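Beta-galactosidase (Trichoderma reesei, PDB 3OG2) probably hydrolyses terminal non-reducing beta-D-galactose residues from beta-D-galactosides, as a glycosylated member of glycoside hydrolase family 35. Local coordinates at residues W131-K136 and D796-P801; N300-R305 and T446-K451; T418-Y423 and S442-G447; R686-T691 and S700-D705. All coordinates share one frame; numbering follows the deposited sequence. Where two conformers were deposited one is given.

Contact 1. Residues W131-K136 and D796-P801; sequences WLQRVK and DSMKAP. With NAG (2-acetamido-2-deoxy-beta-D-glucopyranose), chain E.
Q133 and K799 bring two short 3-10 turns together, 131-134 and 797-799, with their CA atoms 4.8 Å apart. The amide of Q133 reaches over the second turn, and its NE2 serves two carbonyls at once: M798 O at 3.0 Å, met in the carbonyl plane on a lone pair, and A800 O at 2.9 Å, met from above the carbonyl plane. Neither bond is straight, with N-H...O angles of 145° and 141°, and both oxygens lie off the amide plane of Q133. The methyl end of M798 approaches the same side chain, CE lying 3.9 Å from Q133 CG, because the thioether chain bends at chi2 (-95°); this CE also touches L132 CB. The contact ties a loop of the family 35 TIM-barrel region, between strand 110-116 and helix 144-163, to the loop that leads into strand 803-811, some 660 residues further along the chain. K799 returns the grip in the opposite direction. Its extended chain carries NZ to V135 O at 2.7 Å, and the same ammonium forms a salt bridge with D796 OD2 at 2.8 Å, entering from above the carboxylate plane; G137 O is a further acceptor. On the outer side, R134 NE donates to NAG O7 at 3.0 Å, in the guanidinium plane, and K136 NZ reaches NAG O6 of the same sugar at 3.2 Å.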
# COMPACT_ATOMS: atom_id res chain seq x y z
N TRP A 131 2.99 -24.75 1.41
CA TRP A 131 2.62 -26.11 1.79
C TRP A 131 1.13 -26.41 1.63
O TRP A 131 0.78 -27.60 1.68
CB TRP A 131 3.14 -26.40 3.18
CG TRP A 131 2.93 -25.41 4.28
CD1 TRP A 131 3.81 -24.48 4.69
CD2 TRP A 131 1.78 -25.32 5.12
NE1 TRP A 131 3.31 -23.77 5.74
CE2 TRP A 131 2.07 -24.26 6.04
CE3 TRP A 131 0.56 -26.01 5.23
CZ2 TRP A 131 1.18 -23.85 7.04
CZ3 TRP A 131 -0.31 -25.57 6.24
CH2 TRP A 131 0.01 -24.51 7.12
N LEU A 132 0.29 -25.40 1.36
CA LEU A 132 -1.10 -25.74 1.00
C LEU A 132 -1.17 -26.40 -0.35
O LEU A 132 -2.20 -26.98 -0.70
CB LEU A 132 -1.98 -24.49 1.05
CG LEU A 132 -2.41 -24.05 2.45
CD1 LEU A 132 -3.47 -22.95 2.29
CD2 LEU A 132 -2.89 -25.07 3.45
N GLN A 133 -0.10 -26.37 -1.20
CA GLN A 133 -0.13 -27.17 -2.39
C GLN A 133 -0.20 -28.67 -2.07
O GLN A 133 -0.63 -29.42 -2.95
CB GLN A 133 1.10 -26.92 -3.28
CG GLN A 133 1.24 -25.45 -3.69
CD GLN A 133 1.98 -25.26 -4.99
OE1 GLN A 133 2.75 -26.15 -5.43
NE2 GLN A 133 1.82 -24.10 -5.66
N ARG A 134 0.15 -29.07 -0.85
CA ARG A 134 0.09 -30.46 -0.48
C ARG A 134 -1.23 -30.81 0.22
O ARG A 134 -1.39 -31.92 0.73
CB ARG A 134 1.25 -30.78 0.47
CG ARG A 134 2.59 -30.49 -0.22
CD ARG A 134 3.73 -31.16 0.53
NE ARG A 134 3.84 -30.88 1.97
CZ ARG A 134 4.57 -29.89 2.49
NH1 ARG A 134 5.26 -29.06 1.69
NH2 ARG A 134 4.66 -29.70 3.81
N VAL A 135 -2.18 -29.89 0.27
CA VAL A 135 -3.52 -30.17 0.83
C VAL A 135 -4.43 -30.52 -0.31
O VAL A 135 -4.63 -29.73 -1.22
CB VAL A 135 -4.00 -28.92 1.59
CG1 VAL A 135 -5.45 -29.11 2.03
CG2 VAL A 135 -3.12 -28.69 2.81
N LYS A 136 -5.01 -31.73 -0.25
CA LYS A 136 -5.81 -32.18 -1.40
C LYS A 136 -7.08 -31.40 -1.59
O LYS A 136 -7.50 -31.18 -2.75
CB LYS A 136 -6.16 -33.66 -1.21
CG LYS A 136 -4.90 -34.56 -1.20
CD LYS A 136 -5.26 -36.06 -1.01
CE LYS A 136 -4.03 -36.89 -0.63
NZ LYS A 136 -4.24 -38.25 -0.04
N ASP A 796 -8.42 -23.94 -7.63
CA ASP A 796 -7.25 -23.98 -6.74
C ASP A 796 -6.01 -23.40 -7.42
O ASP A 796 -4.95 -24.04 -7.40
CB ASP A 796 -7.02 -25.44 -6.33
CG ASP A 796 -7.79 -25.94 -5.12
OD1 ASP A 796 -8.43 -25.14 -4.43
OD2 ASP A 796 -7.78 -27.17 -4.86
N SER A 797 -6.14 -22.21 -8.01
CA SER A 797 -5.03 -21.67 -8.77
C SER A 797 -3.77 -21.42 -7.98
O SER A 797 -2.66 -21.42 -8.57
CB SER A 797 -5.47 -20.33 -9.42
OG SER A 797 -6.02 -19.46 -8.45
N MET A 798 -3.86 -21.24 -6.66
CA MET A 798 -2.61 -21.09 -5.87
C MET A 798 -1.78 -22.36 -5.91
O MET A 798 -0.57 -22.33 -5.65
CB MET A 798 -3.02 -20.67 -4.45
CG MET A 798 -1.84 -20.71 -3.47
SD MET A 798 -1.82 -22.32 -2.60
CE MET A 798 -0.13 -22.24 -1.97
N LYS A 799 -2.42 -23.51 -6.24
CA LYS A 799 -1.67 -24.77 -6.28
C LYS A 799 -0.88 -24.93 -7.56
O LYS A 799 -0.25 -25.99 -7.72
CB LYS A 799 -2.65 -25.96 -6.11
CG LYS A 799 -3.32 -25.94 -4.73
CD LYS A 799 -4.16 -27.22 -4.56
CE LYS A 799 -4.87 -27.21 -3.21
NZ LYS A 799 -5.91 -28.31 -3.19
N ALA A 800 -0.86 -23.94 -8.48
CA ALA A 800 -0.02 -24.10 -9.67
C ALA A 800 1.43 -24.35 -9.26
O ALA A 800 1.99 -23.52 -8.54
CB ALA A 800 -0.10 -22.85 -10.53
N PRO A 801 2.02 -25.47 -9.62
CA PRO A 801 3.37 -25.78 -9.11
C PRO A 801 4.46 -24.93 -9.73
O PRO A 801 4.29 -24.23 -10.74
CB PRO A 801 3.54 -27.26 -9.42
CG PRO A 801 2.57 -27.57 -10.45
CD PRO A 801 1.41 -26.58 -10.35
C1 NAG E . -0.48 -35.91 1.72
C2 NAG E . 0.58 -35.51 2.77
C3 NAG E . 0.58 -36.39 4.01
C4 NAG E . -0.83 -36.59 4.60
C5 NAG E . -1.78 -36.92 3.44
C6 NAG E . -3.20 -37.14 3.97
C7 NAG E . 2.69 -34.30 2.39
C8 NAG E . 4.15 -34.58 2.13
N2 NAG E . 1.91 -35.38 2.25
O3 NAG E . 1.44 -35.89 5.02
O4 NAG E . -0.78 -37.67 5.54
O5 NAG E . -1.73 -35.88 2.44
O6 NAG E . -4.04 -37.86 3.10
O7 NAG E . 2.41 -33.27 3.03

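Contact 2. Residues N300-R305 and T446-K451; sequences NHEFER and TGRDSK. With MAN (alpha-D-mannopyranose), chain B; MAN (alpha-D-mannopyranose), chain C.
The N-terminal turn of helix 301-313, in the TIM-barrel region, meets the turn leading into strand 450-459 of the all-beta region that follows, with two glycan mannoses lying against the helix end. N300 is the N-cap: its OD1 accepts from F303 N at 3.0 Å, while ND2 donates to O4 of one mannose. R305 carries the contact across. With CG set between the backbone N and the carbonyl carbon (chi1 63°) and the chain then extended to NE, the guanidinium comes side-on to R448 O, which takes NE at 2.8 Å and NH2 at 3.1 Å, both within the guanidinium plane. D449 lies over one face of this group and E302 CG over the opposite face. D449 OD1, 3.4 Å from R305 NE, acts by charge alone, since no N-H points at it; its mate OD2 pairs with K451 NZ and R552. R305 NH2 also donates to O3 of the other mannose at 3.1 Å. A methionine in place of R305 would probably leave R448 O without its two donors, the mannose O3 without an N-H, and D449 OD1 without the charge beside it. E302 OE2 accepts from O4 of that mannose at 2.7 Å, and the same O4 accepts from H301 NE2. R448 NE donates to S416 O, and R448 NH1 to a water that E302 OE1 accepts from at 2.6 Å.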
# COMPACT_ATOMS: atom_id res chain seq x y z
N ASN A 300 -4.93 9.80 -9.99
CA ASN A 300 -4.29 11.05 -9.52
C ASN A 300 -5.23 11.89 -8.68
O ASN A 300 -6.29 11.42 -8.21
CB ASN A 300 -3.76 11.77 -10.76
CG ASN A 300 -4.87 12.37 -11.62
OD1 ASN A 300 -6.04 12.09 -11.41
ND2 ASN A 300 -4.49 13.20 -12.57
N HIS A 301 -4.88 13.16 -8.45
CA HIS A 301 -5.73 14.01 -7.60
C HIS A 301 -7.11 14.24 -8.20
O HIS A 301 -8.09 14.48 -7.49
CB HIS A 301 -4.99 15.34 -7.32
CG HIS A 301 -4.82 16.19 -8.51
ND1 HIS A 301 -3.85 16.02 -9.48
CD2 HIS A 301 -5.56 17.28 -8.88
CE1 HIS A 301 -4.01 17.00 -10.41
NE2 HIS A 301 -5.04 17.75 -10.07
N GLU A 302 -7.18 14.23 -9.55
CA GLU A 302 -8.45 14.42 -10.24
C GLU A 302 -9.37 13.23 -10.00
O GLU A 302 -10.56 13.37 -9.73
CB GLU A 302 -8.24 14.64 -11.74
CG GLU A 302 -7.49 15.95 -11.98
CD GLU A 302 -7.11 16.18 -13.42
OE1 GLU A 302 -6.84 15.17 -14.11
OE2 GLU A 302 -7.01 17.35 -13.82
N PHE A 303 -8.78 12.04 -10.15
CA PHE A 303 -9.54 10.84 -9.81
C PHE A 303 -10.08 10.97 -8.39
O PHE A 303 -11.23 10.64 -8.10
CB PHE A 303 -8.62 9.61 -10.00
CG PHE A 303 -9.07 8.44 -9.15
CD1 PHE A 303 -10.03 7.57 -9.63
CD2 PHE A 303 -8.55 8.17 -7.89
CE1 PHE A 303 -10.48 6.50 -8.87
CE2 PHE A 303 -8.98 7.13 -7.09
CZ PHE A 303 -9.95 6.28 -7.59
N GLU A 304 -9.24 11.38 -7.44
CA GLU A 304 -9.71 11.43 -6.03
C GLU A 304 -10.87 12.38 -5.88
O GLU A 304 -11.89 12.08 -5.24
CB GLU A 304 -8.60 11.86 -5.05
CG GLU A 304 -7.48 10.80 -5.02
CD GLU A 304 -6.41 11.25 -4.05
OE1 GLU A 304 -6.20 12.52 -3.93
OE2 GLU A 304 -5.72 10.40 -3.48
N ARG A 305 -10.74 13.60 -6.45
CA ARG A 305 -11.86 14.53 -6.14
C ARG A 305 -13.13 14.09 -6.85
O ARG A 305 -14.20 14.23 -6.23
CB ARG A 305 -11.44 15.94 -6.39
CG ARG A 305 -11.12 16.20 -7.84
CD ARG A 305 -10.15 17.42 -7.90
NE ARG A 305 -10.07 17.80 -9.30
CZ ARG A 305 -9.30 18.78 -9.80
NH1 ARG A 305 -8.45 19.51 -9.05
NH2 ARG A 305 -9.39 19.02 -11.11
N THR A 446 -14.29 23.32 -13.24
CA THR A 446 -13.26 23.08 -14.26
C THR A 446 -13.12 21.60 -14.53
O THR A 446 -13.88 20.77 -13.95
CB THR A 446 -11.92 23.73 -13.84
OG1 THR A 446 -11.42 23.09 -12.65
CG2 THR A 446 -12.13 25.21 -13.52
N GLY A 447 -12.23 21.19 -15.41
CA GLY A 447 -12.18 19.81 -15.85
C GLY A 447 -11.87 18.82 -14.74
O GLY A 447 -11.01 19.08 -13.89
N ARG A 448 -12.58 17.69 -14.78
CA ARG A 448 -12.35 16.60 -13.78
C ARG A 448 -12.26 17.13 -12.37
O ARG A 448 -11.39 16.76 -11.58
CB ARG A 448 -11.13 15.78 -14.19
CG ARG A 448 -11.51 15.00 -15.45
CD ARG A 448 -10.41 14.08 -15.93
NE ARG A 448 -10.90 13.36 -17.10
CZ ARG A 448 -10.20 12.45 -17.78
NH1 ARG A 448 -8.98 12.13 -17.40
NH2 ARG A 448 -10.77 11.89 -18.84
N ASP A 449 -13.22 17.98 -12.05
CA ASP A 449 -13.40 18.46 -10.67
C ASP A 449 -14.80 18.09 -10.20
O ASP A 449 -15.72 17.89 -11.00
CB ASP A 449 -13.14 19.96 -10.58
CG ASP A 449 -12.88 20.39 -9.16
OD1 ASP A 449 -12.73 19.56 -8.20
OD2 ASP A 449 -12.85 21.62 -8.88
N SER A 450 -14.94 18.01 -8.90
CA SER A 450 -16.25 17.82 -8.25
C SER A 450 -16.22 18.62 -6.95
O SER A 450 -15.19 18.73 -6.31
CB SER A 450 -16.46 16.34 -7.98
OG SER A 450 -17.67 16.10 -7.29
N LYS A 451 -17.36 19.19 -6.58
CA LYS A 451 -17.41 20.03 -5.39
C LYS A 451 -18.53 19.58 -4.49
O LYS A 451 -19.50 19.04 -4.99
CB LYS A 451 -17.67 21.50 -5.76
CG LYS A 451 -16.45 22.01 -6.55
CD LYS A 451 -16.13 23.46 -6.33
CE LYS A 451 -15.16 23.89 -7.42
NZ LYS A 451 -13.76 23.74 -6.92
C1 MAN B . -4.53 23.00 -12.49
C2 MAN B . -6.01 23.01 -12.15
C3 MAN B . -6.49 21.66 -11.61
C4 MAN B . -6.09 20.58 -12.60
C5 MAN B . -4.56 20.59 -12.80
C6 MAN B . -4.17 19.60 -13.92
O2 MAN B . -6.67 23.28 -13.38
O3 MAN B . -7.89 21.67 -11.43
O4 MAN B . -6.45 19.34 -12.06
O5 MAN B . -4.20 21.89 -13.27
O6 MAN B . -2.76 19.49 -13.97
C1 MAN C . 0.93 16.25 -14.03
C2 MAN C . -0.37 15.89 -14.81
C3 MAN C . -1.26 15.04 -13.86
C4 MAN C . -0.55 13.75 -13.46
C5 MAN C . 0.81 14.10 -12.83
C6 MAN C . 1.62 12.76 -12.80
O2 MAN C . -0.03 15.19 -15.97
O3 MAN C . -2.43 14.57 -14.55
O4 MAN C . -1.33 13.18 -12.39
O5 MAN C . 1.53 15.05 -13.58
O6 MAN C . 2.72 13.07 -11.92
O HOH W 1 -7.26 12.77 -15.13

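Contact 3. Residues T418-Y423 and S442-G447; sequences TDTASY and SLTLTG. With NAG (2-acetamido-2-deoxy-beta-D-glucopyranose), chain D.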
# COMPACT_ATOMS: atom_id res chain seq x y z
N THR A 418 -13.30 17.03 -19.34
CA THR A 418 -12.23 17.93 -18.97
C THR A 418 -12.60 19.36 -19.34
O THR A 418 -11.74 20.25 -19.26
CB THR A 418 -10.94 17.56 -19.73
OG1 THR A 418 -11.21 17.54 -21.13
CG2 THR A 418 -10.49 16.14 -19.29
N ASP A 419 -13.84 19.59 -19.72
CA ASP A 419 -14.23 20.96 -20.00
C ASP A 419 -14.58 21.72 -18.74
O ASP A 419 -14.74 21.17 -17.66
CB ASP A 419 -15.47 20.93 -20.90
CG ASP A 419 -15.10 20.36 -22.26
OD1 ASP A 419 -13.94 20.56 -22.68
OD2 ASP A 419 -15.96 19.72 -22.88
N THR A 420 -14.69 23.04 -18.91
CA THR A 420 -15.14 23.91 -17.84
C THR A 420 -16.60 24.26 -18.02
O THR A 420 -17.05 24.63 -19.11
CB THR A 420 -14.31 25.21 -17.77
OG1 THR A 420 -12.97 24.86 -17.38
CG2 THR A 420 -14.78 26.12 -16.67
N ALA A 421 -17.40 24.16 -16.98
CA ALA A 421 -18.80 24.50 -16.95
C ALA A 421 -19.06 25.69 -16.07
O ALA A 421 -18.49 25.79 -15.00
CB ALA A 421 -19.55 23.28 -16.41
N SER A 422 -19.88 26.61 -16.52
CA SER A 422 -20.42 27.71 -15.73
C SER A 422 -21.81 27.37 -15.28
O SER A 422 -22.61 26.86 -16.07
CB SER A 422 -20.51 28.96 -16.61
OG SER A 422 -19.19 29.32 -17.05
N TYR A 423 -22.14 27.62 -14.02
CA TYR A 423 -23.43 27.23 -13.51
C TYR A 423 -23.83 28.09 -12.32
O TYR A 423 -23.00 28.84 -11.77
CB TYR A 423 -23.39 25.73 -13.14
CG TYR A 423 -22.60 25.36 -11.92
CD1 TYR A 423 -21.21 25.29 -12.01
CD2 TYR A 423 -23.19 25.08 -10.69
CE1 TYR A 423 -20.44 24.94 -10.90
CE2 TYR A 423 -22.43 24.72 -9.57
CZ TYR A 423 -21.05 24.65 -9.70
OH TYR A 423 -20.31 24.33 -8.57
N SER A 442 -21.47 33.70 -11.81
CA SER A 442 -21.59 32.26 -12.04
C SER A 442 -20.49 31.51 -11.32
O SER A 442 -19.38 32.02 -11.21
CB SER A 442 -21.48 31.87 -13.54
OG SER A 442 -22.56 32.41 -14.26
N LEU A 443 -20.84 30.32 -10.84
CA LEU A 443 -19.86 29.36 -10.39
C LEU A 443 -19.20 28.66 -11.55
O LEU A 443 -19.77 28.60 -12.65
CB LEU A 443 -20.57 28.29 -9.55
CG LEU A 443 -21.40 28.89 -8.41
CD1 LEU A 443 -22.22 27.80 -7.73
CD2 LEU A 443 -20.60 29.66 -7.37
N THR A 444 -18.02 28.09 -11.30
CA THR A 444 -17.24 27.40 -12.31
C THR A 444 -16.91 26.01 -11.81
O THR A 444 -16.50 25.83 -10.66
CB THR A 444 -15.89 28.16 -12.56
OG1 THR A 444 -16.22 29.46 -13.10
CG2 THR A 444 -15.01 27.45 -13.58
N LEU A 445 -17.06 25.03 -12.68
CA LEU A 445 -16.58 23.65 -12.42
C LEU A 445 -15.57 23.36 -13.53
O LEU A 445 -15.98 23.21 -14.71
CB LEU A 445 -17.74 22.64 -12.35
CG LEU A 445 -17.26 21.25 -11.88
CD1 LEU A 445 -16.96 21.26 -10.40
CD2 LEU A 445 -18.31 20.20 -12.22
N THR A 446 -14.29 23.32 -13.24
CA THR A 446 -13.26 23.08 -14.26
C THR A 446 -13.12 21.60 -14.53
O THR A 446 -13.88 20.77 -13.95
CB THR A 446 -11.92 23.73 -13.84
OG1 THR A 446 -11.42 23.09 -12.65
CG2 THR A 446 -12.13 25.21 -13.52
N GLY A 447 -12.23 21.19 -15.41
CA GLY A 447 -12.18 19.81 -15.85
C GLY A 447 -11.87 18.82 -14.74
O GLY A 447 -11.01 19.08 -13.89
C1 NAG D . -16.70 12.55 -21.73
C2 NAG D . -16.94 12.19 -23.19
C3 NAG D . -15.65 11.73 -23.83
C4 NAG D . -14.38 12.53 -23.50
C5 NAG D . -14.30 12.91 -22.01
C6 NAG D . -13.25 13.96 -21.68
C7 NAG D . -19.23 11.26 -23.53
C8 NAG D . -20.06 10.03 -23.27
N2 NAG D . -17.92 11.12 -23.35
O3 NAG D . -15.83 11.45 -25.20
O4 NAG D . -13.29 11.69 -23.80
O5 NAG D . -15.58 13.40 -21.67
O6 NAG D . -13.63 15.22 -22.26
O7 NAG D . -19.75 12.14 -24.24
O HOH W 2 -10.70 22.86 -16.97
O HOH W 3 -18.00 30.59 -14.76
O HOH W 4 -17.88 25.81 -8.18
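The Y423 ring has L443 CB over one face, a CH-pi contact 3.7 Å from the ring centroid and 17° off its normal, while the backbone N of L445 lies at its edge, in plane. L443 CD1 adds to the cover at CE2, and L445 CB touches CE1 at 3.8 Å. The ring gets there because CG stands between the backbone N and the carbonyl carbon (chi1 71°), which leans it back across the neighbouring strand. That strand, 443-445, is an outer strand of a three-stranded antiparallel sheet and pairs with 421-427. A421 with L445 and Y423 with L443 are hydrogen-bonded pairs, the first nearly straight, with A421 N to L445 O at 2.8 Å; S422 with T444 is the non-hydrogen-bonded pair between them. Replacing Y423 by alanine would probably uncover L443 and L445 and leave H453, which bonds to the tyrosine OH, without that partner. On the face of S422 and T444 the pairing is more polar: one water joins S422 OG to T444 OG1. The methyls T420 CG2 and T444 CG2 are pressed to 3.4 Å, tighter than usual van der Waals contact. Beyond the strands, a water accepting from G447 N at 2.8 Å also meets T420 OG1.

Contact 4. Residues R686-T691 and S700-D705; sequences RTSNNT and SLYGSD. With NAG (2-acetamido-2-deoxy-beta-D-glucopyranose), chain E.
S688 and D705 make the tight part of this contact: S688 OG donates to D705 OD2 at 2.7 Å, on the syn side of the carboxylate. S700 OG donates to the same OD2 at 2.7 Å from the anti side, so one oxygen is held by two hydroxyls. Each serine also closes an ST turn. S688 OG, placed opposite its own backbone N (chi1 179°), accepts from N690 N at 3.0 Å, and S700 OG accepts from Y702 N. Y702 is packed less closely: its CE2 edge lies 4.2 Å from N690 CB, with the amide and ring planes 72° apart, and its OH is taken up by A693 O. Elsewhere water fills in between the two segments, which belong to one loop before strand 713-720 in an all-beta domain. One water links T687 O to D705 OD2 and a second N689 N to OD1, both weakly at the carboxylate; a third joins OD1 to N690 ND2, which also donates to K799 O. The outer flank bears the glycan, N689 ND2 being bonded to C1 of N-acetylglucosamine. With two serine hydroxyls and three waters, two of them weakly bonded, turned toward it, the D705 carboxylate would probably have its negative charge stabilised without a cation across the contact.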
# COMPACT_ATOMS: atom_id res chain seq x y z
N ARG A 686 6.79 -40.54 -5.75
CA ARG A 686 6.12 -41.05 -6.95
C ARG A 686 4.66 -40.60 -7.07
O ARG A 686 4.03 -40.80 -8.11
CB ARG A 686 6.20 -42.60 -6.98
CG ARG A 686 7.68 -43.07 -6.93
CD ARG A 686 7.70 -44.55 -7.41
NE ARG A 686 7.02 -44.43 -8.69
CZ ARG A 686 7.46 -43.81 -9.80
NH1 ARG A 686 8.65 -43.20 -9.85
NH2 ARG A 686 6.65 -43.82 -10.85
N THR A 687 4.16 -40.02 -5.97
CA THR A 687 2.82 -39.45 -5.98
C THR A 687 2.90 -38.03 -5.40
O THR A 687 3.87 -37.68 -4.72
CB THR A 687 1.82 -40.25 -5.14
OG1 THR A 687 2.32 -40.24 -3.77
CG2 THR A 687 1.76 -41.69 -5.61
N SER A 688 1.87 -37.28 -5.74
CA SER A 688 1.69 -35.91 -5.26
C SER A 688 0.29 -35.73 -4.67
O SER A 688 -0.63 -36.35 -5.15
CB SER A 688 1.91 -34.90 -6.38
OG SER A 688 1.71 -33.55 -5.91
N ASN A 689 0.15 -34.87 -3.67
CA ASN A 689 -1.16 -34.49 -3.16
C ASN A 689 -1.72 -33.30 -3.93
O ASN A 689 -2.81 -32.84 -3.56
CB ASN A 689 -1.04 -34.08 -1.69
CG ASN A 689 -0.91 -35.22 -0.75
OD1 ASN A 689 -1.06 -36.38 -1.15
ND2 ASN A 689 -0.66 -35.01 0.54
N ASN A 690 -0.96 -32.80 -4.88
CA ASN A 690 -1.39 -31.66 -5.69
C ASN A 690 -2.52 -32.09 -6.63
O ASN A 690 -2.33 -32.73 -7.65
CB ASN A 690 -0.25 -31.03 -6.46
CG ASN A 690 -0.67 -29.68 -7.04
OD1 ASN A 690 -1.78 -29.45 -7.45
ND2 ASN A 690 0.24 -28.71 -7.01
N THR A 691 -3.74 -31.74 -6.24
CA THR A 691 -4.90 -32.18 -6.99
C THR A 691 -5.17 -31.23 -8.13
O THR A 691 -6.00 -31.52 -9.01
CB THR A 691 -6.11 -32.25 -6.03
OG1 THR A 691 -6.16 -31.06 -5.20
CG2 THR A 691 -6.00 -33.46 -5.10
N SER A 700 7.39 -36.48 -8.65
CA SER A 700 7.09 -35.06 -8.57
C SER A 700 8.35 -34.22 -8.73
O SER A 700 9.36 -34.47 -8.05
CB SER A 700 6.47 -34.75 -7.19
OG SER A 700 6.25 -33.33 -7.17
N LEU A 701 8.25 -33.20 -9.56
CA LEU A 701 9.29 -32.16 -9.68
C LEU A 701 8.70 -30.81 -9.38
O LEU A 701 9.09 -29.80 -9.97
CB LEU A 701 9.92 -32.25 -11.08
CG LEU A 701 10.59 -33.61 -11.35
CD1 LEU A 701 11.00 -33.68 -12.82
CD2 LEU A 701 11.80 -33.85 -10.48
N TYR A 702 7.76 -30.81 -8.43
CA TYR A 702 7.11 -29.58 -7.96
C TYR A 702 7.82 -29.12 -6.70
O TYR A 702 7.85 -29.89 -5.71
CB TYR A 702 5.65 -29.85 -7.62
CG TYR A 702 4.78 -30.32 -8.75
CD1 TYR A 702 5.14 -30.26 -10.10
CD2 TYR A 702 3.53 -30.84 -8.41
CE1 TYR A 702 4.27 -30.71 -11.09
CE2 TYR A 702 2.65 -31.27 -9.42
CZ TYR A 702 3.02 -31.21 -10.73
OH TYR A 702 2.18 -31.66 -11.74
N GLY A 703 8.36 -27.89 -6.66
CA GLY A 703 9.10 -27.48 -5.48
C GLY A 703 8.34 -27.62 -4.17
O GLY A 703 8.88 -28.07 -3.14
N SER A 704 7.04 -27.24 -4.19
CA SER A 704 6.32 -27.21 -2.91
C SER A 704 6.08 -28.61 -2.39
O SER A 704 5.83 -28.75 -1.16
CB SER A 704 4.98 -26.47 -3.03
OG SER A 704 5.21 -25.06 -3.17
N ASP A 705 6.13 -29.63 -3.24
CA ASP A 705 5.94 -30.99 -2.75
C ASP A 705 7.10 -31.40 -1.88
O ASP A 705 6.95 -32.36 -1.09
CB ASP A 705 5.83 -31.99 -3.88
CG ASP A 705 4.41 -32.01 -4.51
OD1 ASP A 705 3.50 -31.31 -4.01
OD2 ASP A 705 4.23 -32.78 -5.49
C1 NAG E . -0.48 -35.91 1.72
C2 NAG E . 0.58 -35.51 2.77
C3 NAG E . 0.58 -36.39 4.01
C4 NAG E . -0.83 -36.59 4.60
C5 NAG E . -1.78 -36.92 3.44
C6 NAG E . -3.20 -37.14 3.97
C7 NAG E . 2.69 -34.30 2.39
C8 NAG E . 4.15 -34.58 2.13
N2 NAG E . 1.91 -35.38 2.25
O3 NAG E . 1.44 -35.89 5.02
O4 NAG E . -0.78 -37.67 5.54
O5 NAG E . -1.73 -35.88 2.44
O6 NAG E . -4.04 -37.86 3.10
O7 NAG E . 2.41 -33.27 3.03
O HOH W 5 4.91 -35.21 -4.03
O HOH W 6 2.03 -33.18 -2.36
O HOH W 7 2.81 -29.05 -5.64

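The four contacts form two clusters on opposite sides of the chain's centre. Contacts 1 and 4 have centres about 9 Å apart and share the N689-linked sugar: R134 and K136 hold it, while the loop bearing it adds K136 O to T691 OG1 and K799 O to N690 ND2, both probable hydrogen bonds at 2.8 Å. Contacts 2 and 3, about 12 Å apart between centres, share T446 and G447, since strand 443-445 runs directly on toward strand 450-459. About 44 Å separates the centres of contacts 1 and 2. Contact 1 comes nearest the galactose site, which holds no galactose in this model, its M798 side chain about 9 Å from that of N120; the other three lie away from it.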